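Local structure of arginine kinase (Anthopleura japonica, 4RF8) at residues R125-T130 / A288-K293; L282-R287 / R337-L342; R131-R136 / H234-S239. The protein catalyses the transfer of a phosphate group from ATP to L-arginine, yielding N(omega)-phospho-L-arginine and ADP. All coordinates share one frame; numbering follows the deposited sequence.

Contact 1: residues R125-T130 / A288-K293; sequences RYIRST and ASVHVK. With ADP (adenosine-5'-diphosphate), chain C.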
loop_
_atom_site.group_PDB
_atom_site.type_symbol
_atom_site.label_atom_id
_atom_site.label_comp_id
_atom_site.label_asym_id
_atom_site.label_seq_id
_atom_site.Cartn_x
_atom_site.Cartn_y
_atom_site.Cartn_z
ATOM N N ARG A 125 -7.005 -6.911 6.809
ATOM C CA ARG A 125 -6.706 -7.179 8.209
ATOM C C ARG A 125 -5.367 -7.896 8.350
ATOM O O ARG A 125 -4.715 -7.811 9.390
ATOM C CB ARG A 125 -7.812 -8.028 8.843
ATOM C CG ARG A 125 -9.165 -7.338 8.946
ATOM C CD ARG A 125 -10.252 -8.306 9.396
ATOM N NE ARG A 125 -11.543 -7.645 9.584
ATOM C CZ ARG A 125 -11.972 -7.162 10.745
ATOM N NH1 ARG A 125 -11.216 -7.264 11.827
ATOM N NH2 ARG A 125 -13.160 -6.576 10.826
ATOM N N TYR A 126 -4.957 -8.596 7.293
ATOM C CA TYR A 126 -3.755 -9.425 7.351
ATOM C C TYR A 126 -2.785 -9.204 6.188
ATOM O O TYR A 126 -1.594 -8.981 6.403
ATOM C CB TYR A 126 -4.147 -10.904 7.450
ATOM C CG TYR A 126 -5.097 -11.195 8.588
ATOM C CD1 TYR A 126 -4.624 -11.399 9.876
ATOM C CD2 TYR A 126 -6.468 -11.257 8.375
ATOM C CE1 TYR A 126 -5.488 -11.658 10.919
ATOM C CE2 TYR A 126 -7.340 -11.517 9.412
ATOM C CZ TYR A 126 -6.842 -11.716 10.682
ATOM O OH TYR A 126 -7.701 -11.974 11.723
ATOM N N ILE A 127 -3.292 -9.268 4.961
ATOM C CA ILE A 127 -2.443 -9.170 3.773
ATOM C C ILE A 127 -2.209 -7.722 3.336
ATOM O O ILE A 127 -3.152 -6.938 3.209
ATOM C CB ILE A 127 -3.028 -9.985 2.606
ATOM C CG1 ILE A 127 -3.052 -11.467 2.971
ATOM C CG2 ILE A 127 -2.224 -9.764 1.336
ATOM C CD1 ILE A 127 -4.048 -12.282 2.176
ATOM N N ARG A 128 -0.946 -7.375 3.101
ATOM C CA ARG A 128 -0.587 -6.000 2.773
ATOM C C ARG A 128 -0.386 -5.765 1.284
ATOM O O ARG A 128 -0.756 -4.713 0.760
ATOM C CB ARG A 128 0.663 -5.582 3.539
ATOM C CG ARG A 128 0.431 -5.481 5.023
ATOM C CD ARG A 128 1.609 -4.860 5.722
ATOM N NE ARG A 128 1.312 -4.606 7.126
ATOM C CZ ARG A 128 2.215 -4.201 8.008
ATOM N NH1 ARG A 128 3.466 -4.013 7.622
ATOM N NH2 ARG A 128 1.868 -3.993 9.271
ATOM N N SER A 129 0.204 -6.741 0.605
ATOM C CA SER A 129 0.481 -6.601 -0.816
ATOM C C SER A 129 0.567 -7.956 -1.511
ATOM O O SER A 129 0.784 -8.985 -0.868
ATOM C CB SER A 129 1.771 -5.809 -1.031
ATOM O OG SER A 129 2.850 -6.393 -0.328
ATOM N N THR A 130 0.392 -7.936 -2.828
ATOM C CA THR A 130 0.425 -9.138 -3.648
ATOM C C THR A 130 1.274 -8.856 -4.884
ATOM O O THR A 130 1.207 -7.763 -5.445
ATOM C CB THR A 130 -0.996 -9.543 -4.074
ATOM O OG1 THR A 130 -1.788 -9.810 -2.909
ATOM C CG2 THR A 130 -0.972 -10.783 -4.953
ATOM N N ALA A 288 5.263 -16.096 -7.269
ATOM C CA ALA A 288 4.067 -15.458 -6.732
ATOM C C ALA A 288 4.306 -15.174 -5.257
ATOM O O ALA A 288 4.816 -16.031 -4.537
ATOM C CB ALA A 288 2.855 -16.344 -6.919
ATOM N N SER A 289 3.938 -13.976 -4.809
ATOM C CA SER A 289 4.298 -13.531 -3.465
ATOM C C SER A 289 3.220 -12.695 -2.776
ATOM O O SER A 289 2.451 -11.982 -3.425
ATOM C CB SER A 289 5.608 -12.744 -3.511
ATOM O OG SER A 289 5.854 -12.080 -2.286
ATOM N N VAL A 290 3.184 -12.789 -1.452
ATOM C CA VAL A 290 2.242 -12.035 -0.638
ATOM C C VAL A 290 2.936 -11.588 0.644
ATOM O O VAL A 290 3.651 -12.371 1.267
ATOM C CB VAL A 290 0.994 -12.887 -0.288
ATOM C CG1 VAL A 290 0.283 -12.331 0.933
ATOM C CG2 VAL A 290 0.038 -12.968 -1.468
ATOM N N HIS A 291 2.753 -10.324 1.017
ATOM C CA HIS A 291 3.204 -9.857 2.321
ATOM C C HIS A 291 2.032 -9.926 3.297
ATOM O O HIS A 291 0.983 -9.322 3.066
ATOM C CB HIS A 291 3.777 -8.438 2.233
ATOM C CG HIS A 291 5.109 -8.363 1.550
ATOM N ND1 HIS A 291 5.836 -7.196 1.460
ATOM C CD2 HIS A 291 5.845 -9.315 0.927
ATOM C CE1 HIS A 291 6.962 -7.431 0.809
ATOM N NE2 HIS A 291 6.992 -8.707 0.475
ATOM N N VAL A 292 2.209 -10.679 4.379
ATOM C CA VAL A 292 1.116 -10.948 5.304
ATOM C C VAL A 292 1.589 -10.956 6.757
ATOM O O VAL A 292 2.672 -11.459 7.071
ATOM C CB VAL A 292 0.401 -12.279 4.951
ATOM C CG1 VAL A 292 1.364 -13.451 5.056
ATOM C CG2 VAL A 292 -0.810 -12.499 5.840
ATOM N N LYS A 293 0.774 -10.377 7.633
ATOM C CA LYS A 293 1.088 -10.299 9.051
ATOM C C LYS A 293 0.561 -11.540 9.764
ATOM O O LYS A 293 -0.645 -11.677 9.976
ATOM C CB LYS A 293 0.462 -9.041 9.651
ATOM C CG LYS A 293 0.894 -8.732 11.072
ATOM C CD LYS A 293 0.227 -7.458 11.557
ATOM C CE LYS A 293 0.832 -6.975 12.862
ATOM N NZ LYS A 293 0.138 -5.764 13.379
HETATM P PB ADP C . 12.077 -11.718 -7.911
HETATM O O1B ADP C . 12.762 -10.425 -8.280
HETATM O O2B ADP C . 10.752 -11.932 -8.598
HETATM O O3B ADP C . 12.981 -12.925 -7.949
HETATM P PA ADP C . 12.469 -10.672 -5.290
HETATM O O1A ADP C . 12.347 -11.307 -3.925
HETATM O O2A ADP C . 13.826 -10.324 -5.846
HETATM O O3A ADP C . 11.676 -11.588 -6.355
HETATM O "O5'" ADP C . 11.585 -9.330 -5.301
HETATM C "C5'" ADP C . 12.189 -8.072 -5.594
HETATM C "C4'" ADP C . 11.526 -7.002 -4.743
HETATM O "O4'" ADP C . 10.107 -7.184 -4.755
HETATM C "C3'" ADP C . 11.994 -7.120 -3.299
HETATM O "O3'" ADP C . 12.537 -5.871 -2.862
HETATM C "C2'" ADP C . 10.747 -7.446 -2.502
HETATM O "O2'" ADP C . 10.707 -6.693 -1.289
HETATM C "C1'" ADP C . 9.604 -7.056 -3.423
HETATM N N9 ADP C . 8.408 -7.902 -3.169
HETATM C C8 ADP C . 8.350 -9.248 -3.153
HETATM N N7 ADP C . 7.092 -9.682 -2.873
HETATM C C5 ADP C . 6.318 -8.594 -2.698
HETATM C C6 ADP C . 4.895 -8.328 -2.379
HETATM N N6 ADP C . 4.013 -9.341 -2.184
HETATM N N1 ADP C . 4.504 -7.039 -2.288
HETATM C C2 ADP C . 5.361 -6.019 -2.476
HETATM N N3 ADP C . 6.663 -6.186 -2.767
HETATM C C4 ADP C . 7.193 -7.426 -2.887
#
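Ser129 and His291 face each other as a hydrogen-bonded antiparallel pair, and between them they take hold of the adenine of ADP. His291 N donates to Ser129 O (3.0 Å), while His291 O receives Arg128 N in a short, nearly straight bond of 2.7 Å and 174°. Both Arg128 and Ser129 therefore lie opposite His291: the strand carries a beta bulge here. Beyond it the pairing resumes with Lys293 N donating to Tyr126 O (3.0 Å), and Asp121 accepts from the N-H groups of Tyr126 and Ile127. On the nucleotide side, Ser129 OG, standing between its own N and carbonyl carbon (chi1 55°), gives its proton to ADP N1 at 2.6 Å. Ser289 OG lies 2.8 Å from ADP N7, with Asp333 as a competing acceptor. The imidazole of His291 covers the purine near C6, which sits 3.5 Å above the ring plane and off its centre; a weak hydrogen bond between NE2 and Asp333 probably helps to hold the ring's rotation. The opposite face is mostly apolar, with Ile127, Val290 and Val292 packed together beside Thr130: Ile127 CG2 meets Val290 CG1 at 3.6 Å, and Thr130 OG1, beside Val290 CG2, is hydrogen-bonded to Gly243 O. Ser129 bonded to N1, with Ser289 within reach of N7 and an imidazole over the base, suggests a slot suited to adenine, whose N1 can accept; ATP probably binds likewise.

Contact 2: residues L282-R287 / R337-L342; sequences LGTGMR and RRRLGL. With ADP (adenosine-5'-diphosphate), chain C.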
loop_
_atom_site.group_PDB
_atom_site.type_symbol
_atom_site.label_atom_id
_atom_site.label_comp_id
_atom_site.label_asym_id
_atom_site.label_seq_id
_atom_site.Cartn_x
_atom_site.Cartn_y
_atom_site.Cartn_z
ATOM N N LEU A 282 13.680 -22.076 -14.367
ATOM C CA LEU A 282 12.993 -22.837 -15.412
ATOM C C LEU A 282 11.554 -23.195 -15.038
ATOM O O LEU A 282 11.111 -22.941 -13.916
ATOM C CB LEU A 282 13.778 -24.097 -15.761
ATOM C CG LEU A 282 15.110 -23.843 -16.458
ATOM C CD1 LEU A 282 15.961 -25.099 -16.465
ATOM C CD2 LEU A 282 14.883 -23.347 -17.874
ATOM N N GLY A 283 10.828 -23.782 -15.986
ATOM C CA GLY A 283 9.454 -24.187 -15.752
ATOM C C GLY A 283 8.469 -23.048 -15.915
ATOM O O GLY A 283 8.200 -22.603 -17.031
ATOM N N THR A 284 7.930 -22.583 -14.791
ATOM C CA THR A 284 6.988 -21.473 -14.776
ATOM C C THR A 284 7.723 -20.149 -14.862
ATOM O O THR A 284 7.161 -19.149 -15.306
ATOM C CB THR A 284 6.164 -21.461 -13.484
ATOM O OG1 THR A 284 7.041 -21.341 -12.357
ATOM C CG2 THR A 284 5.351 -22.733 -13.360
ATOM N N GLY A 285 8.975 -20.147 -14.413
ATOM C CA GLY A 285 9.741 -18.919 -14.291
ATOM C C GLY A 285 9.060 -17.925 -13.372
ATOM O O GLY A 285 9.291 -16.716 -13.465
ATOM N N MET A 286 8.235 -18.449 -12.468
ATOM C CA MET A 286 7.302 -17.629 -11.705
ATOM C C MET A 286 7.589 -17.569 -10.210
ATOM O O MET A 286 7.861 -18.586 -9.572
ATOM C CB MET A 286 5.864 -18.113 -11.926
ATOM C CG MET A 286 4.855 -17.479 -10.973
ATOM S SD MET A 286 3.161 -18.069 -11.152
ATOM C CE MET A 286 2.673 -17.213 -12.646
ATOM N N ARG A 287 7.521 -16.359 -9.665
ATOM C CA ARG A 287 7.489 -16.163 -8.225
ATOM C C ARG A 287 6.226 -15.391 -7.852
ATOM O O ARG A 287 6.114 -14.191 -8.115
ATOM C CB ARG A 287 8.736 -15.421 -7.738
ATOM C CG ARG A 287 8.782 -15.223 -6.229
ATOM C CD ARG A 287 10.114 -14.651 -5.765
ATOM N NE ARG A 287 10.188 -14.578 -4.308
ATOM C CZ ARG A 287 9.842 -13.512 -3.591
ATOM N NH1 ARG A 287 9.939 -13.539 -2.270
ATOM N NH2 ARG A 287 9.401 -12.417 -4.195
ATOM N N ARG A 337 7.619 -22.322 -3.596
ATOM C CA ARG A 337 8.944 -22.922 -3.650
ATOM C C ARG A 337 9.204 -23.556 -5.011
ATOM O O ARG A 337 10.355 -23.727 -5.413
ATOM C CB ARG A 337 9.099 -23.977 -2.553
ATOM C CG ARG A 337 9.988 -23.558 -1.391
ATOM C CD ARG A 337 10.423 -24.769 -0.576
ATOM N NE ARG A 337 9.408 -25.202 0.381
ATOM C CZ ARG A 337 9.556 -25.142 1.701
ATOM N NH1 ARG A 337 10.681 -24.675 2.223
ATOM N NH2 ARG A 337 8.582 -25.556 2.499
ATOM N N ARG A 338 8.132 -23.899 -5.721
ATOM C CA ARG A 338 8.247 -24.690 -6.946
ATOM C C ARG A 338 8.199 -23.871 -8.235
ATOM O O ARG A 338 7.515 -22.850 -8.313
ATOM C CB ARG A 338 7.170 -25.777 -6.983
ATOM C CG ARG A 338 7.326 -26.834 -5.902
ATOM C CD ARG A 338 6.416 -28.025 -6.153
ATOM N NE ARG A 338 6.871 -29.220 -5.445
ATOM C CZ ARG A 338 6.277 -30.406 -5.523
ATOM N NH1 ARG A 338 5.198 -30.558 -6.278
ATOM N NH2 ARG A 338 6.761 -31.439 -4.845
ATOM N N ARG A 339 8.929 -24.349 -9.242
ATOM C CA ARG A 339 8.993 -23.718 -10.556
ATOM C C ARG A 339 8.731 -24.752 -11.651
ATOM O O ARG A 339 8.015 -24.483 -12.619
ATOM C CB ARG A 339 10.372 -23.089 -10.769
ATOM C CG ARG A 339 10.771 -22.065 -9.716
ATOM C CD ARG A 339 10.191 -20.692 -10.016
ATOM N NE ARG A 339 9.897 -19.938 -8.799
ATOM C CZ ARG A 339 10.800 -19.264 -8.093
ATOM N NH1 ARG A 339 12.071 -19.248 -8.472
ATOM N NH2 ARG A 339 10.432 -18.609 -7.001
ATOM N N LEU A 340 9.316 -25.936 -11.480
ATOM C CA LEU A 340 9.255 -27.008 -12.476
ATOM C C LEU A 340 8.355 -28.166 -12.037
ATOM O O LEU A 340 8.355 -28.557 -10.868
ATOM C CB LEU A 340 10.663 -27.541 -12.765
ATOM C CG LEU A 340 11.352 -27.116 -14.060
ATOM C CD1 LEU A 340 12.755 -27.700 -14.149
ATOM C CD2 LEU A 340 10.532 -27.555 -15.253
ATOM N N GLY A 341 7.592 -28.717 -12.978
ATOM C CA GLY A 341 6.739 -29.854 -12.682
ATOM C C GLY A 341 5.312 -29.472 -12.341
ATOM O O GLY A 341 4.464 -30.341 -12.135
ATOM N N LEU A 342 5.049 -28.170 -12.272
ATOM C CA LEU A 342 3.705 -27.666 -12.006
ATOM C C LEU A 342 3.434 -26.455 -12.890
ATOM O O LEU A 342 4.367 -25.784 -13.325
ATOM C CB LEU A 342 3.534 -27.302 -10.526
ATOM C CG LEU A 342 3.998 -25.935 -10.012
ATOM C CD1 LEU A 342 3.671 -25.791 -8.537
ATOM C CD2 LEU A 342 5.486 -25.695 -10.244
HETATM P PB ADP C . 12.077 -11.718 -7.911
HETATM O O1B ADP C . 12.762 -10.425 -8.280
HETATM O O2B ADP C . 10.752 -11.932 -8.598
HETATM O O3B ADP C . 12.981 -12.925 -7.949
HETATM P PA ADP C . 12.469 -10.672 -5.290
HETATM O O1A ADP C . 12.347 -11.307 -3.925
HETATM O O2A ADP C . 13.826 -10.324 -5.846
HETATM O O3A ADP C . 11.676 -11.588 -6.355
HETATM O "O5'" ADP C . 11.585 -9.330 -5.301
HETATM C "C5'" ADP C . 12.189 -8.072 -5.594
HETATM C "C4'" ADP C . 11.526 -7.002 -4.743
HETATM O "O4'" ADP C . 10.107 -7.184 -4.755
HETATM C "C3'" ADP C . 11.994 -7.120 -3.299
HETATM O "O3'" ADP C . 12.537 -5.871 -2.862
HETATM C "C2'" ADP C . 10.747 -7.446 -2.502
HETATM O "O2'" ADP C . 10.707 -6.693 -1.289
HETATM C "C1'" ADP C . 9.604 -7.056 -3.423
HETATM N N9 ADP C . 8.408 -7.902 -3.169
HETATM C C8 ADP C . 8.350 -9.248 -3.153
HETATM N N7 ADP C . 7.092 -9.682 -2.873
HETATM C C5 ADP C . 6.318 -8.594 -2.698
HETATM C C6 ADP C . 4.895 -8.328 -2.379
HETATM N N6 ADP C . 4.013 -9.341 -2.184
HETATM N N1 ADP C . 4.504 -7.039 -2.288
HETATM C C2 ADP C . 5.361 -6.019 -2.476
HETATM N N3 ADP C . 6.663 -6.186 -2.767
HETATM C C4 ADP C . 7.193 -7.426 -2.887
#
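Arg339 and Thr284 join a loop to a type II' beta turn, Leu282 to Gly285, and the loop is best followed from Arg338. The carbonyl of Arg338 shares an amide with that of Met286, since Asn336 ND2 donates to both. Arg339 comes next and does most of the work. Its carbonyl O accepts Thr284 N (2.9 Å, 151°) and, weakly, Thr284 OG1, which in turn receives Met286 N (3.1 Å) to close an ST turn. Its side chain sets CB against Leu282 O, then bends at chi2 (-83°) and chi3 to pass beyond the turn, bringing Arg339 NE to 2.6 Å from Met286 O. The guanidinium ends near Arg287 CB, its plane 81° from that of Arg287. Arg287 itself, extended as far as NE, reaches ADP, with O1A over one face of its guanidinium and Asp333 in a salt bridge to NH1. Leu340 follows, laying CD2 on the CA of Gly283 (3.6 Å), where a residue without a side chain permits such closeness and the positive phi of the turn. Further on, Leu342 O meets Thr284 CG2 at 3.2 Å. Leu282 and Leu340 both pack on Ile93 of helix 86-96, Met286 rests on Cys347 and Val348 of helix 344-369, and the backbones of Gly285 and Arg287 pair with strand 127-136.

Contact 3: residues R131-R136 / H234-S239; sequences RIRVAR and HLRIIS. With ADP (adenosine-5'-diphosphate), chain C.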
loop_
_atom_site.group_PDB
_atom_site.type_symbol
_atom_site.label_atom_id
_atom_site.label_comp_id
_atom_site.label_asym_id
_atom_site.label_seq_id
_atom_site.Cartn_x
_atom_site.Cartn_y
_atom_site.Cartn_z
ATOM N N ARG A 131 2.072 -9.831 -5.304
ATOM C CA ARG A 131 2.982 -9.633 -6.427
ATOM C C ARG A 131 3.243 -10.951 -7.142
ATOM O O ARG A 131 3.489 -11.972 -6.499
ATOM C CB ARG A 131 4.299 -9.043 -5.918
ATOM C CG ARG A 131 5.372 -8.825 -6.976
ATOM C CD ARG A 131 6.682 -8.422 -6.305
ATOM N NE ARG A 131 7.736 -8.083 -7.259
ATOM C CZ ARG A 131 8.711 -8.909 -7.626
ATOM N NH1 ARG A 131 9.626 -8.507 -8.498
ATOM N NH2 ARG A 131 8.776 -10.135 -7.124
ATOM N N ILE A 132 3.171 -10.932 -8.471
ATOM C CA ILE A 132 3.519 -12.108 -9.263
ATOM C C ILE A 132 4.492 -11.739 -10.385
ATOM O O ILE A 132 4.219 -10.843 -11.191
ATOM C CB ILE A 132 2.274 -12.807 -9.846
ATOM C CG1 ILE A 132 1.245 -13.079 -8.749
ATOM C CG2 ILE A 132 2.663 -14.117 -10.519
ATOM C CD1 ILE A 132 -0.074 -13.620 -9.256
ATOM N N ARG A 133 5.629 -12.431 -10.423
ATOM C CA ARG A 133 6.662 -12.185 -11.424
ATOM C C ARG A 133 6.854 -13.425 -12.285
ATOM O O ARG A 133 6.845 -14.541 -11.768
ATOM C CB ARG A 133 7.986 -11.820 -10.732
ATOM C CG ARG A 133 9.208 -11.710 -11.655
ATOM C CD ARG A 133 9.989 -13.030 -11.777
ATOM N NE ARG A 133 10.804 -13.335 -10.602
ATOM C CZ ARG A 133 11.488 -14.465 -10.440
ATOM N NH1 ARG A 133 12.207 -14.659 -9.342
ATOM N NH2 ARG A 133 11.454 -15.404 -11.374
ATOM N N VAL A 134 7.032 -13.230 -13.591
ATOM C CA VAL A 134 7.481 -14.307 -14.473
ATOM C C VAL A 134 8.687 -13.870 -15.307
ATOM O O VAL A 134 8.829 -12.694 -15.650
ATOM C CB VAL A 134 6.362 -14.827 -15.408
ATOM C CG1 VAL A 134 5.230 -15.432 -14.604
ATOM C CG2 VAL A 134 5.842 -13.713 -16.307
ATOM N N ALA A 135 9.558 -14.825 -15.617
ATOM C CA ALA A 135 10.683 -14.581 -16.513
ATOM C C ALA A 135 10.412 -15.258 -17.855
ATOM O O ALA A 135 10.042 -16.434 -17.901
ATOM C CB ALA A 135 11.973 -15.101 -15.904
ATOM N N ARG A 136 10.590 -14.517 -18.944
ATOM C CA ARG A 136 10.339 -15.047 -20.280
ATOM C C ARG A 136 11.445 -14.634 -21.249
ATOM O O ARG A 136 12.037 -13.563 -21.102
ATOM C CB ARG A 136 8.979 -14.565 -20.801
ATOM C CG ARG A 136 7.761 -15.091 -20.038
ATOM C CD ARG A 136 7.575 -16.590 -20.249
ATOM N NE ARG A 136 6.360 -17.102 -19.616
ATOM C CZ ARG A 136 6.318 -17.658 -18.408
ATOM N NH1 ARG A 136 7.425 -17.780 -17.688
ATOM N NH2 ARG A 136 5.166 -18.093 -17.920
ATOM N N HIS A 234 15.334 -11.732 -21.060
ATOM C CA HIS A 234 14.790 -10.757 -22.005
ATOM C C HIS A 234 13.683 -9.936 -21.355
ATOM O O HIS A 234 13.605 -8.717 -21.528
ATOM C CB HIS A 234 14.221 -11.453 -23.247
ATOM C CG HIS A 234 15.228 -12.232 -24.029
ATOM N ND1 HIS A 234 14.883 -13.021 -25.104
ATOM C CD2 HIS A 234 16.572 -12.341 -23.895
ATOM C CE1 HIS A 234 15.974 -13.588 -25.597
ATOM N NE2 HIS A 234 17.007 -13.191 -24.883
ATOM N N LEU A 235 12.826 -10.624 -20.609
ATOM C CA LEU A 235 11.672 -9.997 -19.982
ATOM C C LEU A 235 11.503 -10.441 -18.535
ATOM O O LEU A 235 11.528 -11.637 -18.232
ATOM C CB LEU A 235 10.397 -10.324 -20.763
ATOM C CG LEU A 235 10.216 -9.671 -22.131
ATOM C CD1 LEU A 235 8.983 -10.210 -22.838
ATOM C CD2 LEU A 235 10.115 -8.169 -21.973
ATOM N N ARG A 236 11.350 -9.471 -17.641
ATOM C CA ARG A 236 10.872 -9.750 -16.296
ATOM C C ARG A 236 9.538 -9.026 -16.183
ATOM O O ARG A 236 9.489 -7.795 -16.198
ATOM C CB ARG A 236 11.853 -9.241 -15.241
ATOM C CG ARG A 236 12.104 -10.217 -14.089
ATOM C CD ARG A 236 12.932 -11.414 -14.545
ATOM N NE ARG A 236 13.451 -12.199 -13.427
ATOM C CZ ARG A 236 14.468 -13.049 -13.519
ATOM N NH1 ARG A 236 15.086 -13.220 -14.679
ATOM N NH2 ARG A 236 14.876 -13.722 -12.450
ATOM N N ILE A 237 8.458 -9.793 -16.097
ATOM C CA ILE A 237 7.119 -9.229 -16.131
ATOM C C ILE A 237 6.455 -9.343 -14.758
ATOM O O ILE A 237 6.305 -10.442 -14.219
ATOM C CB ILE A 237 6.275 -9.915 -17.217
ATOM C CG1 ILE A 237 7.043 -9.926 -18.541
ATOM C CG2 ILE A 237 4.939 -9.218 -17.382
ATOM C CD1 ILE A 237 6.480 -10.874 -19.590
ATOM N N ILE A 238 6.065 -8.199 -14.202
ATOM C CA ILE A 238 5.580 -8.136 -12.828
ATOM C C ILE A 238 4.187 -7.516 -12.728
ATOM O O ILE A 238 3.951 -6.414 -13.227
ATOM C CB ILE A 238 6.560 -7.341 -11.944
ATOM C CG1 ILE A 238 7.949 -7.985 -11.979
ATOM C CG2 ILE A 238 6.052 -7.254 -10.515
ATOM C CD1 ILE A 238 9.101 -6.996 -11.953
ATOM N N SER A 239 3.265 -8.238 -12.094
ATOM C CA SER A 239 1.956 -7.691 -11.747
ATOM C C SER A 239 1.886 -7.620 -10.228
ATOM O O SER A 239 2.246 -8.578 -9.543
ATOM C CB SER A 239 0.829 -8.569 -12.291
ATOM O OG SER A 239 -0.440 -8.008 -12.014
HETATM P PB ADP C . 12.077 -11.718 -7.911
HETATM O O1B ADP C . 12.762 -10.425 -8.280
HETATM O O2B ADP C . 10.752 -11.932 -8.598
HETATM O O3B ADP C . 12.981 -12.925 -7.949
HETATM P PA ADP C . 12.469 -10.672 -5.290
HETATM O O1A ADP C . 12.347 -11.307 -3.925
HETATM O O2A ADP C . 13.826 -10.324 -5.846
HETATM O O3A ADP C . 11.676 -11.588 -6.355
HETATM O "O5'" ADP C . 11.585 -9.330 -5.301
HETATM C "C5'" ADP C . 12.189 -8.072 -5.594
HETATM C "C4'" ADP C . 11.526 -7.002 -4.743
HETATM O "O4'" ADP C . 10.107 -7.184 -4.755
HETATM C "C3'" ADP C . 11.994 -7.120 -3.299
HETATM O "O3'" ADP C . 12.537 -5.871 -2.862
HETATM C "C2'" ADP C . 10.747 -7.446 -2.502
HETATM O "O2'" ADP C . 10.707 -6.693 -1.289
HETATM C "C1'" ADP C . 9.604 -7.056 -3.423
HETATM N N9 ADP C . 8.408 -7.902 -3.169
HETATM C C8 ADP C . 8.350 -9.248 -3.153
HETATM N N7 ADP C . 7.092 -9.682 -2.873
HETATM C C5 ADP C . 6.318 -8.594 -2.698
HETATM C C6 ADP C . 4.895 -8.328 -2.379
HETATM N N6 ADP C . 4.013 -9.341 -2.184
HETATM N N1 ADP C . 4.504 -7.039 -2.288
HETATM C C2 ADP C . 5.361 -6.019 -2.476
HETATM N N3 ADP C . 6.663 -6.186 -2.767
HETATM C C4 ADP C . 7.193 -7.426 -2.887
#
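Arg133 and Arg236 meet diagonally across two neighbouring strands at the middle of the eight-stranded antiparallel sheet of the phosphagen kinase catalytic domain, on the face that carries ADP. Arg133 supplies the first shell: its chain bends at chi2 and chi3, turning NE toward O2B and NH1 toward O3B of the ADP beta-phosphate. Both bonds are modelled implausibly short, so their exact lengths are doubtful, but the pairing fits an arginine neutralising a phosphate edge-on. Arg131 instead, with CG anti to the backbone N (chi1 178°) and the chain extended to NE, runs alongside the nucleotide; NH2 donates to O2B at 3.1 Å with the oxygen in the guanidinium plane, while the ribose O4' lies 3.5 Å above its centre. A second shell probably helps to set these arms in place. Ile238 touches both, its CG2 meeting Arg131 CG at 3.9 Å and its CG1 meeting Arg133 CG at 3.9 Å, a branched apolar residue suited to the aliphatic parts of two arginines. Arg236, itself probably an ATP-binding residue, sends NH2 over one face of the Arg133 guanidinium and spreads its own face on Ala135 CB, whose small size leaves it room; Asp233 holds NH1 by a salt bridge, and Glu232, a substrate residue by similarity, is a long, weak ionic partner. Beneath lies the backbone: Ile132 with Ser239, Val134 with Ile237 and Arg136 with Leu235 each exchange two hydrogen bonds. On the reverse face Val134 CG2 packs on Ile237 CB, and Ile132 meets Val249 and Leu253 of helix 246-263. Arg136, in cation-pi contact with Tyr274, also gives NH1 to Thr284 O; the same NH1 donates to Ala135 O at 3.0 Å, approaching 45° out of the carbonyl plane.

In the fold
All three contacts touch one ADP and draw on one antiparallel sheet, contact 2 adding the loop 337-342. Strand 127-136 passes from contact 1 into contact 3, and strand 286-293 from contact 2 into contact 1, so each strand serves both the adenine and the phosphate end. Contacts 1 and 3 have centres about 18 Å apart and join where Ser289 N probably bonds to Arg131 O (2.7 Å). Contacts 2 and 3, about 12 Å apart between centres, meet through a probable hydrogen bond from Arg287 N to Arg133 O (2.9 Å) and the packing of Met286 CE on Val134 CG1 (3.7 Å). Contact 1 grips the base, contact 3 the beta-phosphate, and contact 2 brings Arg287 to the alpha-phosphate.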